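Local coordinates for protein GNA33 (Neisseria gonorrhoeae FA 1090, PDB 2G5D) that probably cleaves the beta-1,4 linkage between MurNAc and GlcNAc in peptidoglycan as a lytic transglycosylase, forming a 1,6-anhydro bond in the MurNAc residue, at residues A[271-281]-A[294-305]. Numbering follows the deposited sequence.
Sequences IGRYMADKGYL and YMRQNPQRLAEV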
loop_
_atom_site.group_PDB
_atom_site.type_symbol
_atom_site.label_atom_id
_atom_site.label_comp_id
_atom_site.label_asym_id
_atom_site.label_seq_id
_atom_site.Cartn_x
_atom_site.Cartn_y
_atom_site.Cartn_z
ATOM N N ILE A 271 5.345 14.101 -10.888
ATOM C CA ILE A 271 5.472 15.558 -10.976
ATOM C C ILE A 271 6.891 16.017 -10.618
ATOM O O ILE A 271 7.372 17.025 -11.135
ATOM C CB ILE A 271 4.403 16.305 -10.112
ATOM C CG1 ILE A 271 4.529 15.949 -8.616
ATOM C CG2 ILE A 271 2.979 16.040 -10.661
ATOM C CD1 ILE A 271 3.920 16.992 -7.650
ATOM N N GLY A 272 7.552 15.264 -9.739
ATOM C CA GLY A 272 8.960 15.478 -9.407
ATOM C C GLY A 272 9.916 15.340 -10.583
ATOM O O GLY A 272 10.875 16.100 -10.693
ATOM N N ARG A 273 9.648 14.369 -11.456
ATOM C CA ARG A 273 10.423 14.185 -12.683
ATOM C C ARG A 273 10.046 15.232 -13.718
ATOM O O ARG A 273 10.888 15.638 -14.518
ATOM C CB ARG A 273 10.251 12.776 -13.264
ATOM C CG ARG A 273 10.896 11.669 -12.439
ATOM C CD ARG A 273 10.848 10.304 -13.140
ATOM N NE ARG A 273 10.656 9.233 -12.163
ATOM C CZ ARG A 273 9.522 8.554 -11.992
ATOM N NH1 ARG A 273 8.461 8.792 -12.763
ATOM N NH2 ARG A 273 9.450 7.618 -11.053
ATOM N N TYR A 274 8.784 15.665 -13.703
ATOM C CA TYR A 274 8.338 16.751 -14.574
ATOM C C TYR A 274 9.045 18.073 -14.243
ATOM O O TYR A 274 9.547 18.759 -15.137
ATOM C CB TYR A 274 6.817 16.929 -14.518
ATOM C CG TYR A 274 6.330 18.142 -15.289
ATOM C CD1 TYR A 274 6.175 18.089 -16.674
ATOM C CD2 TYR A 274 6.044 19.348 -14.637
ATOM C CE1 TYR A 274 5.740 19.202 -17.400
ATOM C CE2 TYR A 274 5.606 20.468 -15.352
ATOM C CZ TYR A 274 5.457 20.383 -16.736
ATOM O OH TYR A 274 5.026 21.473 -17.463
ATOM N N MET A 275 9.077 18.420 -12.957
ATOM C CA MET A 275 9.683 19.660 -12.484
ATOM C C MET A 275 11.188 19.758 -12.730
ATOM O O MET A 275 11.708 20.854 -12.935
ATOM C CB MET A 275 9.403 19.833 -10.995
ATOM C CG MET A 275 7.971 20.230 -10.678
ATOM S SD MET A 275 7.708 20.311 -8.914
ATOM C CE MET A 275 8.338 21.937 -8.539
ATOM N N ALA A 276 11.871 18.611 -12.714
ATOM C CA ALA A 276 13.330 18.537 -12.812
ATOM C C ALA A 276 13.861 18.929 -14.188
ATOM O O ALA A 276 14.883 19.623 -14.297
ATOM C CB ALA A 276 13.811 17.155 -12.435
ATOM N N ASP A 277 13.174 18.477 -15.233
ATOM C CA ASP A 277 13.542 18.835 -16.597
ATOM C C ASP A 277 12.672 19.960 -17.165
ATOM O O ASP A 277 12.440 20.018 -18.375
ATOM C CB ASP A 277 13.519 17.602 -17.509
ATOM C CG ASP A 277 12.158 16.927 -17.551
ATOM O OD1 ASP A 277 12.046 15.794 -17.030
ATOM O OD2 ASP A 277 11.212 17.520 -18.115
ATOM N N LYS A 278 12.209 20.857 -16.294
ATOM C CA LYS A 278 11.418 22.012 -16.734
ATOM C C LYS A 278 12.056 23.422 -16.698
ATOM O O LYS A 278 11.589 24.295 -17.430
ATOM C CB LYS A 278 10.030 22.016 -16.086
ATOM C CG LYS A 278 8.954 21.390 -16.965
ATOM C CD LYS A 278 8.702 22.207 -18.232
ATOM C CE LYS A 278 7.848 21.434 -19.224
ATOM N NZ LYS A 278 6.997 22.328 -20.065
ATOM N N GLY A 279 13.066 23.696 -15.865
ATOM C CA GLY A 279 13.559 22.846 -14.790
ATOM C C GLY A 279 13.398 23.639 -13.512
ATOM O O GLY A 279 14.288 24.394 -13.117
ATOM N N TYR A 280 12.241 23.462 -12.875
ATOM C CA TYR A 280 11.810 24.275 -11.743
ATOM C C TYR A 280 12.558 23.961 -10.456
ATOM O O TYR A 280 12.921 24.862 -9.707
ATOM C CB TYR A 280 10.300 24.118 -11.536
ATOM C CG TYR A 280 9.489 24.382 -12.788
ATOM C CD1 TYR A 280 8.436 23.537 -13.154
ATOM C CD2 TYR A 280 9.784 25.478 -13.614
ATOM C CE1 TYR A 280 7.692 23.781 -14.309
ATOM C CE2 TYR A 280 9.056 25.724 -14.769
ATOM C CZ TYR A 280 8.016 24.878 -15.110
ATOM O OH TYR A 280 7.306 25.125 -16.250
ATOM N N LEU A 281 12.766 22.674 -10.204
ATOM C CA LEU A 281 13.603 22.217 -9.099
ATOM C C LEU A 281 14.622 21.214 -9.617
ATOM O O LEU A 281 14.458 20.670 -10.709
ATOM C CB LEU A 281 12.752 21.554 -8.013
ATOM C CG LEU A 281 11.947 22.412 -7.041
ATOM C CD1 LEU A 281 11.199 21.504 -6.079
ATOM C CD2 LEU A 281 12.837 23.389 -6.273
ATOM N N TYR A 294 8.408 25.305 -3.045
ATOM C CA TYR A 294 8.490 25.882 -4.389
ATOM C C TYR A 294 7.138 26.471 -4.830
ATOM O O TYR A 294 7.083 27.525 -5.459
ATOM C CB TYR A 294 8.999 24.855 -5.418
ATOM C CG TYR A 294 8.998 25.380 -6.847
ATOM C CD1 TYR A 294 10.129 25.982 -7.389
ATOM C CD2 TYR A 294 7.851 25.295 -7.647
ATOM C CE1 TYR A 294 10.126 26.482 -8.696
ATOM C CE2 TYR A 294 7.837 25.785 -8.944
ATOM C CZ TYR A 294 8.973 26.378 -9.465
ATOM O OH TYR A 294 8.957 26.870 -10.758
ATOM N N MET A 295 6.059 25.782 -4.479
ATOM C CA MET A 295 4.709 26.152 -4.890
ATOM C C MET A 295 4.163 27.364 -4.118
ATOM O O MET A 295 3.404 28.183 -4.668
ATOM C CB MET A 295 3.788 24.940 -4.722
ATOM C CG MET A 295 3.043 24.527 -5.984
ATOM S SD MET A 295 3.950 24.676 -7.541
ATOM C CE MET A 295 4.764 23.093 -7.727
ATOM N N ARG A 296 4.553 27.472 -2.848
ATOM C CA ARG A 296 4.185 28.620 -2.031
ATOM C C ARG A 296 4.872 29.884 -2.567
ATOM O O ARG A 296 4.292 30.973 -2.534
ATOM C CB ARG A 296 4.529 28.375 -0.553
ATOM C CG ARG A 296 3.486 28.910 0.440
ATOM C CD ARG A 296 2.217 28.028 0.511
ATOM N NE ARG A 296 2.174 27.179 1.709
ATOM C CZ ARG A 296 1.138 26.410 2.066
ATOM N NH1 ARG A 296 0.029 26.365 1.329
ATOM N NH2 ARG A 296 1.204 25.684 3.178
ATOM N N GLN A 297 6.092 29.715 -3.080
ATOM C CA GLN A 297 6.846 30.791 -3.727
ATOM C C GLN A 297 6.435 30.998 -5.193
ATOM O O GLN A 297 6.665 32.072 -5.754
ATOM C CB GLN A 297 8.362 30.530 -3.665
ATOM C CG GLN A 297 8.991 30.396 -2.256
ATOM C CD GLN A 297 8.920 31.664 -1.396
ATOM O OE1 GLN A 297 8.412 31.626 -0.275
ATOM N NE2 GLN A 297 9.442 32.778 -1.910
ATOM N N ASN A 298 5.831 29.977 -5.803
ATOM C CA ASN A 298 5.496 29.991 -7.237
ATOM C C ASN A 298 4.076 29.526 -7.593
ATOM O O ASN A 298 3.907 28.543 -8.322
ATOM C CB ASN A 298 6.520 29.174 -8.019
ATOM C CG ASN A 298 7.872 29.826 -8.037
ATOM O OD1 ASN A 298 8.128 30.738 -8.830
ATOM N ND2 ASN A 298 8.749 29.380 -7.153
ATOM N N PRO A 299 3.050 30.268 -7.119
ATOM C CA PRO A 299 1.639 29.935 -7.369
ATOM C C PRO A 299 1.266 29.872 -8.862
ATOM O O PRO A 299 0.285 29.218 -9.222
ATOM C CB PRO A 299 0.881 31.082 -6.682
ATOM C CG PRO A 299 1.893 32.201 -6.565
ATOM C CD PRO A 299 3.186 31.506 -6.323
ATOM N N GLN A 300 2.046 30.547 -9.710
ATOM C CA GLN A 300 1.830 30.550 -11.167
ATOM C C GLN A 300 2.121 29.200 -11.865
ATOM O O GLN A 300 1.810 29.027 -13.053
ATOM C CB GLN A 300 2.633 31.699 -11.815
ATOM C CG GLN A 300 4.093 31.379 -12.202
ATOM C CD GLN A 300 5.070 31.388 -11.038
ATOM O OE1 GLN A 300 4.719 31.715 -9.906
ATOM N NE2 GLN A 300 6.311 31.028 -11.319
ATOM N N ARG A 301 2.714 28.257 -11.130
ATOM C CA ARG A 301 3.050 26.947 -11.681
ATOM C C ARG A 301 2.288 25.763 -11.074
ATOM O O ARG A 301 2.495 24.626 -11.503
ATOM C CB ARG A 301 4.559 26.693 -11.605
ATOM C CG ARG A 301 5.377 27.682 -12.411
ATOM C CD ARG A 301 5.731 27.200 -13.816
ATOM N NE ARG A 301 6.305 28.285 -14.621
ATOM C CZ ARG A 301 5.889 28.626 -15.843
ATOM N NH1 ARG A 301 4.902 27.953 -16.422
ATOM N NH2 ARG A 301 6.466 29.633 -16.492
ATOM N N LEU A 302 1.414 26.043 -10.098
ATOM C CA LEU A 302 0.686 25.019 -9.322
ATOM C C LEU A 302 -0.204 24.135 -10.182
ATOM O O LEU A 302 -0.110 22.885 -10.127
ATOM C CB LEU A 302 -0.193 25.699 -8.263
ATOM C CG LEU A 302 -0.532 25.083 -6.891
ATOM C CD1 LEU A 302 -2.010 25.291 -6.544
ATOM C CD2 LEU A 302 -0.142 23.628 -6.763
ATOM N N ALA A 303 -1.092 24.777 -10.949
ATOM C CA ALA A 303 -2.042 24.061 -11.814
ATOM C C ALA A 303 -1.315 23.185 -12.838
ATOM O O ALA A 303 -1.578 21.979 -12.941
ATOM C CB ALA A 303 -2.986 25.046 -12.503
ATOM N N GLU A 304 -0.379 23.793 -13.562
ATOM C CA GLU A 304 0.436 23.118 -14.568
ATOM C C GLU A 304 1.090 21.819 -14.079
ATOM O O GLU A 304 1.017 20.784 -14.744
ATOM C CB GLU A 304 1.528 24.087 -15.012
ATOM C CG GLU A 304 2.521 23.553 -16.017
ATOM C CD GLU A 304 3.796 24.374 -16.027
ATOM O OE1 GLU A 304 3.718 25.601 -15.813
ATOM O OE2 GLU A 304 4.874 23.790 -16.233
ATOM N N VAL A 305 1.756 21.896 -12.932
ATOM C CA VAL A 305 2.575 20.811 -12.426
ATOM C C VAL A 305 1.687 19.688 -11.896
ATOM O O VAL A 305 1.879 18.524 -12.274
ATOM C CB VAL A 305 3.583 21.297 -11.347
ATOM C CG1 VAL A 305 4.211 20.114 -10.608
ATOM C CG2 VAL A 305 4.672 22.137 -11.986
#
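Ile271 and Val305 bring the two backbones closest, with their CA atoms 6.2 Å apart, and Leu281 and Tyr294 are the matching pair at the other end. Helix 271-276 and the turn after it pack on the end of helix 288-297 and on helix 302-306, within the MltA-specific insert domain.

The polar part centres on Glu304. Its OE2 accepts two hydrogen bonds, from Tyr274 OH at 2.6 Å and from Tyr280 OH at 2.8 Å. Glu304 OE2 receives Tyr280 OH on its syn lone pair, and Tyr274 OH on the anti side, somewhat out of the carboxylate plane. The Tyr274 ring stands almost perpendicular to the carboxylate. The other oxygen, Glu304 OE1, takes a salt bridge from Arg301 NH1 at 2.7 Å.

Arg301 bends at chi2 (-95°), and its CD lies over one face of the Tyr280 ring in a CH-pi contact, 4.0 Å from the centroid. The guanidinium plane runs nearly parallel to that ring. Lys278 CB lies over the opposite face, toward the rim.

Tyr294 CZ meets Tyr280 CB at 3.3 Å. The two rings are slid apart and barely overlap. Met275 bends at chi3 and sets its CE 3.5 Å from Tyr294 CD2, near the methyl of Met295. Val305 packs against helix 271-276, CG1 on Ile271 CB and Met275 CG, CG2 at the edge of the Tyr274 ring. Ile291 backs Ile271 and Met275.

Both carboxylate oxygens of Glu304 are therefore engaged. Two tyrosine donors and the nearby arginine would be expected to favour its charged form and restrict its rotation, beside an apolar layer joining the helices.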